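Local coordinates for uncharacterized protein (Eubacterium rectale, PDB 5COZ) that is of unknown function but, resembling YycH-type regulatory proteins and probably made as a lipoprotein, may play a regulatory role at the membrane, at residues 136-141 and 196-201; 211-216 and 243-248. One frame throughout, in Å; residues are numbered along the deposited sequence.

Contact 1 (136-141 and 196-201); sequences VSASKF and NTLIFP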
ATOM      1  N   VAL A 136     -13.777   2.776   7.291  1.00 11.23           N
ATOM      2  CA  VAL A 136     -12.686   2.087   6.628  1.00 10.99           C
ATOM      3  C   VAL A 136     -12.743   0.564   6.789  1.00 16.30           C
ATOM      4  O   VAL A 136     -12.231  -0.133   5.914  1.00 17.46           O
ATOM      5  CB  VAL A 136     -11.332   2.671   7.151  1.00 14.84           C
ATOM      6  CG1 VAL A 136     -10.123   2.018   6.476  1.00 15.79           C
ATOM      7  CG2 VAL A 136     -11.296   4.189   6.969  1.00 14.46           C
ATOM      8  N   SER A 137     -13.422   0.045   7.818  1.00 13.87           N
ATOM      9  CA  SER A 137     -13.369  -1.406   8.024  1.00 14.50           C
ATOM     10  C   SER A 137     -14.728  -2.111   8.201  1.00 18.95           C
ATOM     11  O   SER A 137     -14.751  -3.338   8.353  1.00 18.86           O
ATOM     12  CB  SER A 137     -12.457  -1.726   9.213  1.00 19.27           C
ATOM     13  OG  SER A 137     -12.974  -1.268  10.450  1.00 27.51           O
ATOM     14  N   ALA A 138     -15.849  -1.390   8.084  1.00 14.81           N
ATOM     15  CA  ALA A 138     -17.172  -2.027   8.205  1.00 15.15           C
ATOM     16  C   ALA A 138     -18.068  -1.659   7.021  1.00 17.70           C
ATOM     17  O   ALA A 138     -19.294  -1.821   7.081  1.00 18.39           O
ATOM     18  CB  ALA A 138     -17.824  -1.635   9.508  1.00 16.67           C
ATOM     19  N   SER A 139     -17.451  -1.193   5.930  1.00 14.57           N
ATOM     20  CA  SER A 139     -18.194  -0.733   4.778  1.00 13.44           C
ATOM     21  C   SER A 139     -17.701  -1.409   3.493  1.00 16.33           C
ATOM     22  O   SER A 139     -16.949  -2.385   3.574  1.00 16.70           O
ATOM     23  CB  SER A 139     -18.080   0.798   4.692  1.00 11.84           C
ATOM     24  OG  SER A 139     -18.601   1.386   5.879  1.00 13.60           O
ATOM     25  N   LYS A 140     -18.115  -0.923   2.314  1.00 13.73           N
ATOM     26  CA  LYS A 140     -17.754  -1.528   1.033  1.00 13.16           C
ATOM     27  C   LYS A 140     -16.247  -1.394   0.745  1.00 16.33           C
ATOM     28  O   LYS A 140     -15.657  -2.269   0.083  1.00 16.32           O
ATOM     29  CB  LYS A 140     -18.590  -0.896  -0.097  1.00 14.59           C
ATOM     30  CG  LYS A 140     -18.691  -1.735  -1.360  1.00 32.49           C
ATOM     31  CD  LYS A 140     -19.641  -1.092  -2.369  1.00 41.96           C
ATOM     32  CE  LYS A 140     -19.658  -1.802  -3.698  1.00 60.04           C
ATOM     33  NZ  LYS A 140     -20.464  -3.053  -3.653  1.00 77.42           N
ATOM     34  N   PHE A 141     -15.629  -0.296   1.227  1.00 11.72           N
ATOM     35  CA  PHE A 141     -14.209  -0.080   0.997  1.00 10.32           C
ATOM     36  C   PHE A 141     -13.387  -1.131   1.728  1.00 13.09           C
ATOM     37  O   PHE A 141     -13.681  -1.478   2.873  1.00 15.32           O
ATOM     38  CB  PHE A 141     -13.812   1.331   1.476  1.00 10.52           C
ATOM     39  CG  PHE A 141     -12.364   1.695   1.266  1.00  9.54           C
ATOM     40  CD1 PHE A 141     -11.894   2.025   0.005  1.00  9.09           C
ATOM     41  CD2 PHE A 141     -11.457   1.648   2.320  1.00 11.01           C
ATOM     42  CE1 PHE A 141     -10.556   2.389  -0.193  1.00 10.04           C
ATOM     43  CE2 PHE A 141     -10.111   2.006   2.120  1.00 11.59           C
ATOM     44  CZ  PHE A 141      -9.676   2.362   0.864  1.00 10.62           C
ATOM     45  N   ASN A 196     -19.613   4.166  -0.581  1.00  9.65           N
ATOM     46  CA  ASN A 196     -19.030   3.352   0.471  1.00  9.36           C
ATOM     47  C   ASN A 196     -20.142   2.873   1.415  1.00 12.13           C
ATOM     48  O   ASN A 196     -20.268   3.370   2.543  1.00 11.95           O
ATOM     49  CB  ASN A 196     -17.961   4.136   1.244  1.00  8.51           C
ATOM     50  CG  ASN A 196     -17.240   3.274   2.234  1.00 12.81           C
ATOM     51  OD1 ASN A 196     -16.926   2.105   1.952  1.00 11.34           O
ATOM     52  ND2 ASN A 196     -16.975   3.807   3.416  1.00  9.73           N
ATOM     53  N   THR A 197     -20.972   1.929   0.938  1.00 11.92           N
ATOM     54  CA  THR A 197     -22.119   1.434   1.700  1.00 11.99           C
ATOM     55  C   THR A 197     -21.710   0.902   3.058  1.00 13.65           C
ATOM     56  O   THR A 197     -20.748   0.124   3.144  1.00 13.82           O
ATOM     57  CB  THR A 197     -22.820   0.317   0.905  1.00 15.66           C
ATOM     58  OG1 THR A 197     -22.878   0.687  -0.474  1.00 17.77           O
ATOM     59  CG2 THR A 197     -24.235  -0.023   1.466  1.00 17.34           C
ATOM     60  N   LEU A 198     -22.399   1.337   4.117  1.00 12.78           N
ATOM     61  CA  LEU A 198     -22.147   0.833   5.453  1.00 13.20           C
ATOM     62  C   LEU A 198     -22.770  -0.575   5.525  1.00 18.86           C
ATOM     63  O   LEU A 198     -23.982  -0.723   5.380  1.00 19.72           O
ATOM     64  CB  LEU A 198     -22.690   1.781   6.521  1.00 13.21           C
ATOM     65  CG  LEU A 198     -22.522   1.335   7.998  1.00 16.65           C
ATOM     66  CD1 LEU A 198     -21.042   1.162   8.394  1.00 16.97           C
ATOM     67  CD2 LEU A 198     -23.141   2.337   8.919  1.00 17.14           C
ATOM     68  N   ILE A 199     -21.928  -1.606   5.657  1.00 17.35           N
ATOM     69  CA  ILE A 199     -22.403  -2.992   5.646  1.00 17.93           C
ATOM     70  C   ILE A 199     -22.628  -3.507   7.058  1.00 24.18           C
ATOM     71  O   ILE A 199     -23.613  -4.223   7.285  1.00 23.44           O
ATOM     72  CB  ILE A 199     -21.444  -3.915   4.841  1.00 20.78           C
ATOM     73  CG1 ILE A 199     -21.247  -3.391   3.393  1.00 21.20           C
ATOM     74  CG2 ILE A 199     -21.975  -5.377   4.813  1.00 21.79           C
ATOM     75  CD1 ILE A 199     -20.135  -4.077   2.589  1.00 22.80           C
ATOM     76  N   PHE A 200     -21.747  -3.151   8.005  1.00 21.12           N
ATOM     77  CA  PHE A 200     -21.866  -3.657   9.364  1.00 21.48           C
ATOM     78  C   PHE A 200     -22.017  -2.534  10.400  1.00 24.53           C
ATOM     79  O   PHE A 200     -21.109  -2.309  11.209  1.00 24.03           O
ATOM     80  CB  PHE A 200     -20.678  -4.587   9.692  1.00 22.87           C
ATOM     81  CG  PHE A 200     -20.532  -5.751   8.734  1.00 24.65           C
ATOM     82  CD1 PHE A 200     -21.390  -6.845   8.805  1.00 28.31           C
ATOM     83  CD2 PHE A 200     -19.545  -5.749   7.755  1.00 27.15           C
ATOM     84  CE1 PHE A 200     -21.263  -7.912   7.908  1.00 29.63           C
ATOM     85  CE2 PHE A 200     -19.414  -6.823   6.863  1.00 30.19           C
ATOM     86  CZ  PHE A 200     -20.278  -7.894   6.943  1.00 28.73           C
ATOM     87  N   PRO A 201     -23.196  -1.869  10.480  1.00 22.09           N
ATOM     88  CA  PRO A 201     -23.379  -0.870  11.539  1.00 22.73           C
ATOM     89  C   PRO A 201     -23.382  -1.562  12.907  1.00 30.01           C
ATOM     90  O   PRO A 201     -23.663  -2.763  12.989  1.00 31.22           O
ATOM     91  CB  PRO A 201     -24.742  -0.241  11.203  1.00 24.83           C
ATOM     92  CG  PRO A 201     -25.471  -1.301  10.461  1.00 28.51           C
ATOM     93  CD  PRO A 201     -24.423  -2.017   9.663  1.00 23.61           C
TER
HETATM   94  O   HOH W   1     -19.976   3.661   5.334  1.00 12.34           O

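Contact 2 (211-216 and 243-248); sequences TYVFFM and HLVIAM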
ATOM      1  N   THR A 211     -15.769  10.471   3.849  1.00  8.06           N
ATOM      2  CA  THR A 211     -14.406  10.331   4.357  1.00  7.50           C
ATOM      3  C   THR A 211     -13.413  10.266   3.214  1.00 10.03           C
ATOM      4  O   THR A 211     -13.667   9.595   2.206  1.00  9.83           O
ATOM      5  CB  THR A 211     -14.354   9.011   5.177  1.00 11.03           C
ATOM      6  OG1 THR A 211     -15.295   9.078   6.262  1.00  9.81           O
ATOM      7  CG2 THR A 211     -12.974   8.700   5.748  1.00 10.97           C
ATOM      8  N   TYR A 212     -12.290  10.976   3.353  1.00  7.43           N
ATOM      9  CA  TYR A 212     -11.163  10.798   2.440  1.00  6.61           C
ATOM     10  C   TYR A 212     -10.234   9.757   3.036  1.00  7.97           C
ATOM     11  O   TYR A 212      -9.990   9.816   4.245  1.00  8.21           O
ATOM     12  CB  TYR A 212     -10.340  12.084   2.319  1.00  7.29           C
ATOM     13  CG  TYR A 212     -10.938  13.211   1.529  1.00  7.22           C
ATOM     14  CD1 TYR A 212     -11.194  13.073   0.162  1.00  8.52           C
ATOM     15  CD2 TYR A 212     -11.152  14.451   2.113  1.00  7.99           C
ATOM     16  CE1 TYR A 212     -11.668  14.138  -0.592  1.00  8.14           C
ATOM     17  CE2 TYR A 212     -11.599  15.535   1.361  1.00  9.16           C
ATOM     18  CZ  TYR A 212     -11.848  15.377   0.005  1.00  8.65           C
ATOM     19  OH  TYR A 212     -12.312  16.451  -0.727  1.00 11.53           O
ATOM     20  N   VAL A 213      -9.673   8.860   2.236  1.00  6.72           N
ATOM     21  CA  VAL A 213      -8.674   7.906   2.719  1.00  6.86           C
ATOM     22  C   VAL A 213      -7.426   8.063   1.880  1.00  8.91           C
ATOM     23  O   VAL A 213      -7.466   7.825   0.668  1.00  8.39           O
ATOM     24  CB  VAL A 213      -9.168   6.443   2.687  1.00  8.64           C
ATOM     25  CG1 VAL A 213      -8.038   5.464   3.065  1.00  8.95           C
ATOM     26  CG2 VAL A 213     -10.361   6.245   3.618  1.00  8.45           C
ATOM     27  N   PHE A 214      -6.318   8.440   2.516  1.00  7.34           N
ATOM     28  CA  PHE A 214      -5.044   8.461   1.818  1.00  6.53           C
ATOM     29  C   PHE A 214      -4.256   7.234   2.112  1.00  8.31           C
ATOM     30  O   PHE A 214      -4.212   6.784   3.258  1.00  8.28           O
ATOM     31  CB  PHE A 214      -4.188   9.654   2.268  1.00  6.66           C
ATOM     32  CG  PHE A 214      -4.732  10.946   1.731  1.00  7.60           C
ATOM     33  CD1 PHE A 214      -5.691  11.669   2.440  1.00 10.20           C
ATOM     34  CD2 PHE A 214      -4.234  11.482   0.555  1.00  8.92           C
ATOM     35  CE1 PHE A 214      -6.186  12.882   1.936  1.00 10.14           C
ATOM     36  CE2 PHE A 214      -4.747  12.679   0.036  1.00 11.97           C
ATOM     37  CZ  PHE A 214      -5.713  13.371   0.737  1.00  9.98           C
ATOM     38  N   PHE A 215      -3.583   6.718   1.080  1.00  5.83           N
ATOM     39  CA  PHE A 215      -2.536   5.729   1.230  1.00  5.75           C
ATOM     40  C   PHE A 215      -1.245   6.431   0.977  1.00  8.64           C
ATOM     41  O   PHE A 215      -1.038   6.952  -0.107  1.00  8.10           O
ATOM     42  CB  PHE A 215      -2.641   4.524   0.261  1.00  6.50           C
ATOM     43  CG  PHE A 215      -3.652   3.448   0.540  1.00  7.19           C
ATOM     44  CD1 PHE A 215      -4.675   3.641   1.472  1.00  9.17           C
ATOM     45  CD2 PHE A 215      -3.581   2.231  -0.123  1.00  9.23           C
ATOM     46  CE1 PHE A 215      -5.652   2.641   1.680  1.00  9.86           C
ATOM     47  CE2 PHE A 215      -4.526   1.223   0.118  1.00 10.92           C
ATOM     48  CZ  PHE A 215      -5.544   1.431   1.016  1.00 10.04           C
HETATM   49  N   MSE A 216      -0.387   6.449   1.993  1.00  6.57           N
HETATM   50  CA  MSE A 216       0.975   6.967   1.845  0.70  6.76           C
HETATM   51  C   MSE A 216       1.915   5.800   1.952  1.00  6.89           C
HETATM   52  O   MSE A 216       1.563   4.764   2.505  1.00  7.89           O
HETATM   53  CB  MSE A 216       1.287   8.036   2.868  0.70  8.46           C
HETATM   54  CG  MSE A 216       0.147   9.016   2.947  0.70 12.76           C
HETATM   55 SE   MSE A 216       0.430  10.329   4.273  0.52 18.10          SE
HETATM   56  CE  MSE A 216       1.168  11.419   3.262  0.70 13.60           C
ATOM     57  N   HIS A 243       1.355   0.320   3.317  1.00  5.97           N
ATOM     58  CA  HIS A 243       0.613   1.563   3.177  1.00  6.11           C
ATOM     59  C   HIS A 243       0.295   2.096   4.555  1.00  7.96           C
ATOM     60  O   HIS A 243      -0.163   1.367   5.439  1.00  8.28           O
ATOM     61  CB  HIS A 243      -0.682   1.477   2.286  1.00  7.11           C
ATOM     62  CG  HIS A 243      -1.541   0.267   2.506  1.00  8.91           C
ATOM     63  ND1 HIS A 243      -1.901  -0.558   1.448  1.00 10.98           N
ATOM     64  CD2 HIS A 243      -2.132  -0.203   3.630  1.00 11.48           C
ATOM     65  CE1 HIS A 243      -2.682  -1.492   1.959  1.00 10.39           C
ATOM     66  NE2 HIS A 243      -2.867  -1.318   3.259  1.00 10.94           N
ATOM     67  N   LEU A 244       0.595   3.376   4.713  1.00  5.89           N
ATOM     68  CA  LEU A 244       0.216   4.168   5.891  1.00  6.69           C
ATOM     69  C   LEU A 244      -1.164   4.751   5.513  1.00  8.41           C
ATOM     70  O   LEU A 244      -1.282   5.506   4.519  1.00  8.33           O
ATOM     71  CB  LEU A 244       1.272   5.270   6.129  1.00  7.17           C
ATOM     72  CG  LEU A 244       0.892   6.379   7.134  1.00 10.06           C
ATOM     73  CD1 LEU A 244       0.718   5.841   8.544  1.00 11.00           C
ATOM     74  CD2 LEU A 244       1.979   7.532   7.131  1.00  8.89           C
ATOM     75  N   VAL A 245      -2.231   4.317   6.238  1.00  6.73           N
ATOM     76  CA  VAL A 245      -3.596   4.710   5.908  1.00  6.29           C
ATOM     77  C   VAL A 245      -4.022   5.870   6.801  1.00 10.84           C
ATOM     78  O   VAL A 245      -3.962   5.744   8.018  1.00 10.59           O
ATOM     79  CB  VAL A 245      -4.560   3.519   6.026  1.00  9.60           C
ATOM     80  CG1 VAL A 245      -5.964   3.932   5.552  1.00 10.64           C
ATOM     81  CG2 VAL A 245      -4.067   2.322   5.202  1.00  9.67           C
ATOM     82  N   ILE A 246      -4.371   7.008   6.197  1.00  7.42           N
ATOM     83  CA  ILE A 246      -4.827   8.173   6.960  1.00  8.15           C
ATOM     84  C   ILE A 246      -6.153   8.590   6.397  1.00 11.28           C
ATOM     85  O   ILE A 246      -6.239   8.989   5.230  1.00  9.77           O
ATOM     86  CB  ILE A 246      -3.805   9.329   6.889  1.00 11.51           C
ATOM     87  CG1 ILE A 246      -2.349   8.825   7.185  1.00 12.80           C
ATOM     88  CG2 ILE A 246      -4.249  10.465   7.854  1.00 14.59           C
ATOM     89  CD1 ILE A 246      -1.245   9.987   7.308  1.00 16.39           C
ATOM     90  N   ALA A 247      -7.199   8.480   7.209  1.00  9.05           N
ATOM     91  CA  ALA A 247      -8.535   8.885   6.756  1.00  8.75           C
ATOM     92  C   ALA A 247      -9.003  10.090   7.518  1.00 10.65           C
ATOM     93  O   ALA A 247      -8.616  10.265   8.683  1.00 10.00           O
ATOM     94  CB  ALA A 247      -9.525   7.754   6.938  1.00 10.20           C
HETATM   95  N   MSE A 248      -9.863  10.902   6.889  1.00  7.99           N
HETATM   96  CA  MSE A 248     -10.418  12.063   7.578  0.50  6.61           C
HETATM   97  C   MSE A 248     -11.828  12.359   7.115  1.00 10.32           C
HETATM   98  O   MSE A 248     -12.177  12.123   5.955  1.00  9.81           O
HETATM   99  CB  MSE A 248      -9.539  13.296   7.391  0.50  7.99           C
HETATM  100  CG  MSE A 248      -9.330  13.651   5.944  0.50  9.81           C
HETATM  101 SE   MSE A 248      -7.832  14.829   5.682  0.38 13.79          SE
HETATM  102  CE  MSE A 248      -6.384  13.697   6.057  0.50 11.36           C
TER

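Contact 1 (136-141 and 196-201)
Residues 138-141 and 196-200 run in nearly opposite directions, 157° apart, and are joined by a single bridge between Ser139 and Leu198, whose CA atoms are 4.3 Å apart. Ala138, the first residue to leave helical geometry after helix 130-137, turns its carbonyl oxygen to two consecutive amides. Phe200 N reaches Ala138 O at 2.9 Å and Ile199 N reaches it at 3.0 Å, both in the carbonyl plane, the Phe200 bond being the straighter. A third backbone bond, from Lys140 N to Thr197 O, is weak, its N-H...O angle being 128°.

The side chain of Asn196 does the work at the other end. With CG anti to the backbone N (chi1 -174°), its amide reaches across to the start of Phe141, and Asn196 OD1 accepts from Phe141 N at 2.8 Å, the donor lying nearly along the C=O axis. Asn196 OD1 also sits 3.2 Å from Phe141 CB, while ND2 is spent on the carbonyl of Ala135 in the preceding helix. These two bonds, made through opposite ends of the amide, fix its rotation. Ser139 OG, hydrogen-bonded to Leu134 O, also receives a bond from a water that donates a second one to Asn196 O. Leu198 CD1 comes to 3.5 Å from Ser139 OG, and Ile199 lays CD1 against the Ser139 carbonyl group. Ala138 CB lies 4.1 Å from Phe200 CB.

Main-chain polarity therefore dominates: a helix exit and the long loop between strands 188-192 and 211-220 satisfy each other's amides and carbonyls, and the Asn196 amide, holding both the Phe141 N-H and the Ala135 carbonyl, links the loop to both sides of that exit, with few apolar contacts to add to it.

Contact 2 (211-216 and 243-248)
Tyr212 N donates to Met248 O at 2.8 Å, the first of six backbone hydrogen bonds that close this antiparallel pair. Tyr212-Met248, Phe214-Ile246 and Met216-Leu244 are the hydrogen-bonded pairs, each with two reciprocal bonds; Met216 N to Leu244 O is the straightest at 177°. Between them Val213-Ala247 and Phe215-Val245 are non-hydrogen-bonded, and CA-H...O contacts such as Ala247 CA to Tyr212 O, 3.0 Å, fill in along the ladder.

Side chains alternate between two faces. On the face of Val213, Phe215, Val245 and Ala247, the Val213 and Val245 branches cross with CG1 to CG1 at 3.6 Å, and Val213 CG2 lies on Ala247 CB. Phe215 and His243 extend alongside each other in the same direction. The imidazole lies obliquely over one face of the Phe215 ring, centroids 4.3 Å apart and planes inclined at 37°, and Phe215 CE2 approaches His243 ND1 to 3.4 Å. The imidazole gets there because His243 CG sits between its backbone N and carbonyl carbon (chi1 43°). On its Val245 side, the Phe215 ring meets CG2 through CE1.

The strands are neighbours in a nine-stranded antiparallel sheet: 188-192 continues it beyond 211-220, and 252-258 beyond 244-249. Helix 165-178 packs on the face bearing Tyr212, Phe214 and Met248, through Ala168.

On this helix-side face the Met216 and Ile246 side chains cross, Met216 SE being 3.5 Å from Ile246 CD1, and Met248 CE is 4.2 Å from Phe214 CD1; with two conformers deposited for each selenomethionine, both approaches are tentative. Ile246 O, besides accepting from Phe214 N, lies at the edge of the Phe214 ring and in its plane. The Tyr212 hydroxyl is bonded beyond the ladder, to Met163 O and Leu160 N.

In the fold
Contact 2 is a buried strand pair and contact 1 only partly buried: their centres lie about 10 Å and about 19 Å from the centre of the chain. Those centres are 15 Å apart, yet the contacts touch: Val136 CG2 packs on Ala247 CB and Val213 CG2, and Phe141 CZ meets Phe215 CE1 and Val213 CG1. Val136 and Phe141 thus lie against the face of Val213, Phe215 and Ala247, while helix 165-178 packs on the other. Chemistry follows place, with a regular ladder and apolar side chains inside, and an irregular bridge, an asparagine amide and a water outside. The loop holding 196-201 leads into strand 211-220, and its Gln208 and Asp210 bind a sodium ion.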